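Local coordinates for trehalose-6-phosphate phosphatase (Candida albicans, PDB 5DXF), which belongs to glycosyltransferase family 20 and has the GT-B type of fold, in which two Rossmann-like domains face each other across a cleft, at residues K332-R337 with E365-I370; D358-W363 with T484-L489. One frame throughout, in Å; residues are numbered along the deposited sequence.

Contact 1. Residues K332-R337 with E365-I370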
loop_
_atom_site.group_PDB
_atom_site.type_symbol
_atom_site.label_atom_id
_atom_site.label_comp_id
_atom_site.label_asym_id
_atom_site.label_seq_id
_atom_site.Cartn_x
_atom_site.Cartn_y
_atom_site.Cartn_z
ATOM N N LYS A 332 19.181 -1.061 -21.689
ATOM C CA LYS A 332 18.359 -1.867 -20.791
ATOM C C LYS A 332 17.730 -0.984 -19.714
ATOM O O LYS A 332 18.417 -0.176 -19.087
ATOM C CB LYS A 332 19.193 -2.977 -20.146
ATOM C CG LYS A 332 19.838 -3.947 -21.132
ATOM C CD LYS A 332 18.807 -4.847 -21.805
ATOM C CE LYS A 332 19.470 -5.895 -22.694
ATOM N NZ LYS A 332 18.477 -6.775 -23.379
ATOM N N LEU A 333 16.429 -1.150 -19.497
ATOM C CA LEU A 333 15.684 -0.249 -18.619
ATOM C C LEU A 333 15.236 -0.892 -17.307
ATOM O O LEU A 333 14.523 -1.897 -17.304
ATOM C CB LEU A 333 14.462 0.302 -19.358
ATOM C CG LEU A 333 14.579 1.702 -19.971
ATOM C CD1 LEU A 333 16.013 2.023 -20.377
ATOM C CD2 LEU A 333 13.628 1.856 -21.151
ATOM N N ILE A 334 15.659 -0.295 -16.196
ATOM C CA ILE A 334 15.162 -0.673 -14.879
ATOM C C ILE A 334 14.146 0.375 -14.441
ATOM O O ILE A 334 14.466 1.565 -14.378
ATOM C CB ILE A 334 16.299 -0.784 -13.839
ATOM C CG1 ILE A 334 17.502 -1.512 -14.441
ATOM C CG2 ILE A 334 15.812 -1.491 -12.583
ATOM C CD1 ILE A 334 18.606 -1.804 -13.443
ATOM N N VAL A 335 12.923 -0.063 -14.153
ATOM C CA VAL A 335 11.840 0.859 -13.824
ATOM C C VAL A 335 11.186 0.531 -12.486
ATOM O O VAL A 335 10.803 -0.614 -12.233
ATOM C CB VAL A 335 10.754 0.855 -14.920
ATOM C CG1 VAL A 335 9.604 1.782 -14.540
ATOM C CG2 VAL A 335 11.354 1.263 -16.252
ATOM N N GLY A 336 11.064 1.546 -11.634
ATOM C CA GLY A 336 10.404 1.393 -10.352
ATOM C C GLY A 336 9.643 2.644 -9.955
ATOM O O GLY A 336 9.983 3.750 -10.381
ATOM N N ARG A 337 8.597 2.466 -9.151
ATOM C CA ARG A 337 7.871 3.592 -8.576
ATOM C C ARG A 337 7.659 3.381 -7.085
ATOM O O ARG A 337 6.959 2.454 -6.672
ATOM C CB ARG A 337 6.518 3.803 -9.261
ATOM C CG ARG A 337 5.796 5.051 -8.759
ATOM C CD ARG A 337 4.474 5.305 -9.472
ATOM N NE ARG A 337 3.436 4.351 -9.090
ATOM C CZ ARG A 337 2.154 4.465 -9.427
ATOM N NH1 ARG A 337 1.745 5.497 -10.152
ATOM N NH2 ARG A 337 1.279 3.549 -9.036
ATOM N N GLU A 365 27.166 2.449 -19.737
ATOM C CA GLU A 365 26.643 3.054 -20.970
ATOM C C GLU A 365 25.331 2.435 -21.465
ATOM O O GLU A 365 24.649 3.024 -22.301
ATOM C CB GLU A 365 27.675 2.986 -22.103
ATOM C CG GLU A 365 28.942 3.783 -21.870
ATOM C CD GLU A 365 29.916 3.655 -23.026
ATOM O OE1 GLU A 365 30.329 2.517 -23.333
ATOM O OE2 GLU A 365 30.259 4.690 -23.634
ATOM N N THR A 366 24.972 1.261 -20.955
ATOM C CA THR A 366 23.834 0.528 -21.506
ATOM C C THR A 366 22.665 0.327 -20.542
ATOM O O THR A 366 21.583 -0.080 -20.963
ATOM C CB THR A 366 24.272 -0.860 -22.017
ATOM O OG1 THR A 366 25.107 -1.490 -21.039
ATOM C CG2 THR A 366 25.043 -0.727 -23.321
ATOM N N VAL A 367 22.868 0.604 -19.259
ATOM C CA VAL A 367 21.789 0.422 -18.291
ATOM C C VAL A 367 21.280 1.748 -17.747
ATOM O O VAL A 367 22.050 2.560 -17.234
ATOM C CB VAL A 367 22.225 -0.458 -17.109
ATOM C CG1 VAL A 367 21.047 -0.716 -16.183
ATOM C CG2 VAL A 367 22.784 -1.765 -17.614
ATOM N N VAL A 368 19.974 1.959 -17.863
ATOM C CA VAL A 368 19.345 3.164 -17.342
ATOM C C VAL A 368 18.323 2.821 -16.264
ATOM O O VAL A 368 17.413 2.024 -16.490
ATOM C CB VAL A 368 18.656 3.970 -18.456
ATOM C CG1 VAL A 368 17.878 5.135 -17.862
ATOM C CG2 VAL A 368 19.683 4.464 -19.465
ATOM N N LEU A 369 18.488 3.420 -15.088
ATOM C CA LEU A 369 17.548 3.234 -13.988
ATOM C C LEU A 369 16.547 4.384 -13.959
ATOM O O LEU A 369 16.928 5.539 -13.772
ATOM C CB LEU A 369 18.291 3.130 -12.649
ATOM C CG LEU A 369 17.492 2.817 -11.377
ATOM C CD1 LEU A 369 18.321 1.986 -10.412
ATOM C CD2 LEU A 369 17.029 4.092 -10.692
ATOM N N ILE A 370 15.269 4.067 -14.148
ATOM C CA ILE A 370 14.218 5.077 -14.086
ATOM C C ILE A 370 13.430 4.948 -12.788
ATOM O O ILE A 370 12.766 3.938 -12.550
ATOM C CB ILE A 370 13.253 4.971 -15.284
ATOM C CG1 ILE A 370 14.001 5.263 -16.586
ATOM C CG2 ILE A 370 12.081 5.931 -15.113
ATOM C CD1 ILE A 370 13.246 4.863 -17.829
#

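Contact 2. Residues D358-W363 with T484-L489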
loop_
_atom_site.group_PDB
_atom_site.type_symbol
_atom_site.label_atom_id
_atom_site.label_comp_id
_atom_site.label_asym_id
_atom_site.label_seq_id
_atom_site.Cartn_x
_atom_site.Cartn_y
_atom_site.Cartn_z
ATOM N N ASP A 358 29.691 -0.487 -10.730
ATOM C CA ASP A 358 31.066 -0.646 -10.305
ATOM C C ASP A 358 31.685 -1.956 -10.729
ATOM O O ASP A 358 32.817 -1.998 -11.176
ATOM C CB ASP A 358 31.120 -0.561 -8.790
ATOM C CG ASP A 358 31.601 0.769 -8.306
ATOM O OD1 ASP A 358 32.819 0.992 -8.323
ATOM O OD2 ASP A 358 30.771 1.592 -7.900
ATOM N N MET A 359 30.924 -3.026 -10.579
ATOM C CA MET A 359 31.395 -4.389 -10.800
ATOM C C MET A 359 31.417 -4.803 -12.268
ATOM O O MET A 359 32.282 -5.572 -12.685
ATOM C CB MET A 359 30.528 -5.374 -10.013
ATOM C CG MET A 359 30.673 -5.265 -8.505
ATOM S SD MET A 359 29.524 -6.342 -7.628
ATOM C CE MET A 359 29.914 -7.931 -8.359
ATOM N N TYR A 360 30.465 -4.299 -13.047
ATOM C CA TYR A 360 30.317 -4.740 -14.430
ATOM C C TYR A 360 30.485 -3.602 -15.432
ATOM O O TYR A 360 29.548 -2.842 -15.678
ATOM C CB TYR A 360 28.955 -5.410 -14.622
ATOM C CG TYR A 360 28.688 -6.518 -13.630
ATOM C CD1 TYR A 360 29.181 -7.798 -13.842
ATOM C CD2 TYR A 360 27.950 -6.282 -12.477
ATOM C CE1 TYR A 360 28.944 -8.814 -12.935
ATOM C CE2 TYR A 360 27.707 -7.290 -11.565
ATOM C CZ TYR A 360 28.206 -8.554 -11.799
ATOM O OH TYR A 360 27.966 -9.561 -10.894
ATOM N N PRO A 361 31.687 -3.489 -16.017
ATOM C CA PRO A 361 31.987 -2.515 -17.072
ATOM C C PRO A 361 31.170 -2.774 -18.333
ATOM O O PRO A 361 30.967 -1.869 -19.142
ATOM C CB PRO A 361 33.481 -2.731 -17.344
ATOM C CG PRO A 361 34.001 -3.421 -16.130
ATOM C CD PRO A 361 32.876 -4.272 -15.640
ATOM N N GLU A 362 30.717 -4.012 -18.490
ATOM C CA GLU A 362 29.919 -4.424 -19.638
ATOM C C GLU A 362 28.575 -3.705 -19.699
ATOM O O GLU A 362 28.042 -3.457 -20.782
ATOM C CB GLU A 362 29.693 -5.936 -19.592
ATOM C CG GLU A 362 29.368 -6.442 -18.195
ATOM C CD GLU A 362 29.037 -7.918 -18.162
ATOM O OE1 GLU A 362 28.560 -8.446 -19.188
ATOM O OE2 GLU A 362 29.254 -8.550 -17.107
ATOM N N TRP A 363 28.034 -3.370 -18.534
ATOM C CA TRP A 363 26.703 -2.781 -18.452
ATOM C C TRP A 363 26.734 -1.260 -18.328
ATOM O O TRP A 363 25.690 -0.610 -18.348
ATOM C CB TRP A 363 25.933 -3.387 -17.280
ATOM C CG TRP A 363 25.558 -4.819 -17.503
ATOM C CD1 TRP A 363 26.141 -5.915 -16.940
ATOM C CD2 TRP A 363 24.521 -5.309 -18.361
ATOM N NE1 TRP A 363 25.527 -7.059 -17.389
ATOM C CE2 TRP A 363 24.530 -6.715 -18.262
ATOM C CE3 TRP A 363 23.587 -4.700 -19.201
ATOM C CZ2 TRP A 363 23.640 -7.517 -18.971
ATOM C CZ3 TRP A 363 22.704 -5.497 -19.902
ATOM C CH2 TRP A 363 22.736 -6.891 -19.784
ATOM N N THR A 484 22.727 -9.972 -8.349
ATOM C CA THR A 484 21.388 -10.401 -8.736
ATOM C C THR A 484 20.908 -9.681 -9.990
ATOM O O THR A 484 20.302 -10.292 -10.864
ATOM C CB THR A 484 20.371 -10.163 -7.607
ATOM O OG1 THR A 484 20.857 -10.740 -6.389
ATOM C CG2 THR A 484 19.033 -10.789 -7.959
ATOM N N ILE A 485 21.174 -8.381 -10.067
ATOM C CA ILE A 485 20.804 -7.591 -11.237
ATOM C C ILE A 485 21.521 -8.116 -12.479
ATOM O O ILE A 485 20.901 -8.310 -13.533
ATOM C CB ILE A 485 21.125 -6.095 -11.026
ATOM C CG1 ILE A 485 20.142 -5.474 -10.029
ATOM C CG2 ILE A 485 21.073 -5.342 -12.342
ATOM C CD1 ILE A 485 20.576 -4.119 -9.515
ATOM N N ASN A 486 22.824 -8.362 -12.347
ATOM C CA ASN A 486 23.580 -8.958 -13.445
ATOM C C ASN A 486 22.997 -10.307 -13.870
ATOM O O ASN A 486 22.858 -10.581 -15.064
ATOM C CB ASN A 486 25.054 -9.121 -13.067
ATOM C CG ASN A 486 25.877 -9.739 -14.186
ATOM O OD1 ASN A 486 26.203 -9.075 -15.171
ATOM N ND2 ASN A 486 26.217 -11.015 -14.037
ATOM N N ASP A 487 22.651 -11.138 -12.890
ATOM C CA ASP A 487 22.074 -12.454 -13.163
ATOM C C ASP A 487 20.736 -12.366 -13.891
ATOM O O ASP A 487 20.471 -13.138 -14.812
ATOM C CB ASP A 487 21.890 -13.238 -11.864
ATOM C CG ASP A 487 23.188 -13.809 -11.336
ATOM O OD1 ASP A 487 24.260 -13.467 -11.877
ATOM O OD2 ASP A 487 23.135 -14.599 -10.370
ATOM N N ALA A 488 19.898 -11.426 -13.468
ATOM C CA ALA A 488 18.562 -11.269 -14.027
ATOM C C ALA A 488 18.616 -10.706 -15.439
ATOM O O ALA A 488 17.812 -11.079 -16.294
ATOM C CB ALA A 488 17.717 -10.377 -13.136
ATOM N N LEU A 489 19.565 -9.807 -15.683
ATOM C CA LEU A 489 19.732 -9.247 -17.018
ATOM C C LEU A 489 20.241 -10.295 -18.006
ATOM O O LEU A 489 19.991 -10.200 -19.208
ATOM C CB LEU A 489 20.686 -8.053 -16.989
ATOM C CG LEU A 489 20.163 -6.780 -16.323
ATOM C CD1 LEU A 489 21.137 -5.635 -16.536
ATOM C CD2 LEU A 489 18.784 -6.425 -16.856
#

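Contact 1. Residues K332-R337 with E365-I370
K332 to V335 run alongside V367 to I370 as two neighbouring parallel strands, the pair that a beta-alpha-beta crossover through helix 346-359 brings together in a Rossmann-like domain. Five backbone bonds lace them. The ladder starts at K332 N, which gives its hydrogen to T366 O at 2.7 Å. V368 N then bonds back to K332 O, and I334 N to V368 O. I370 N returns to I334 O, and G336 N closes the series on I370 O at 3.1 Å. The L333, V335, V368 and I370 side chains share one face of the sheet. There L333 lies side by side with V368, its CD1 3.8 Å from V368 CB, while its CG meets I370 CD1 at 4.0 Å. Helix 415-424 packs on this face through V424 and L421. Further out, L333 and V335 bond through their backbones to D426 and L427, and L369 to P405 and L407. On the other face V367 and L369 rest against F353 of helix 346-359. Here I334 keeps CG1 beside its backbone N (chi1 -43°) and extends onward, laying CD1 across V367 CG1 at 3.8 Å.

Contact 2. Residues D358-W363 with T484-L489
N486 lays its side-chain amide flat over one face of the Y360 ring, the two planes only 3° apart. The stack is offset: N486 CG sits 3.4 Å from Y360 CE1, and the amide oxygen OD1 hangs toward the rim of the ring. N486 CB follows over the same ring as a CH-pi contact, 3.8 Å from the centroid. What carries the amide out to the ring is the first torsion of N486, which sets CG opposite the backbone N (chi1 -180°). With the amide so placed, OD1 faces the indole of W363 and accepts a hydrogen bond from W363 NE1 at 3.1 Å. That bond is bent, 136° at the hydrogen, and NE1 approaches somewhat out of the carbonyl plane. Indole and amide stand nearly perpendicular, and N486 presents a flat side to one aromatic ring and its oxygen to the edge of another. The stack and the bond together restrict how the amide can turn.

One helical turn on, L489 covers a face of the same indole: its CD1 lies almost straight above the six-membered ring, 3.6 Å from the centroid, while L489 CB approaches W363 CZ2. Within 358-363, Y360 CB lies at the indole edge, in its plane, and W363 N bonds to Y360 O.

The contact lies at the surface, joining the turn that follows helix 346-359 to the last part of helix 478-489. F356 touches I485, N486 and L489 from the first helix, and I485 and A488 rest on I456 of strand 455-458.

From the N-terminal side, strand 332-339 leads into helix 346-359, the turn with W363 follows, and strand 367-374 comes back beside the first strand. Contact 1 closes this short loop of 27 residues. Contact 2 starts inside it, at 358-363, and reaches 120 residues onward to helix 478-489, past strands 406-409, 428-430, 455-458 and 471-473. The two loops therefore cross. Their centres lie about 12 Å apart, and they touch where K332 CG packs on W363 CZ3 at 3.5 Å. Contact 1 thus pairs two strands of the sheet, while contact 2 fastens the return turn between them to a helix from much later in the chain.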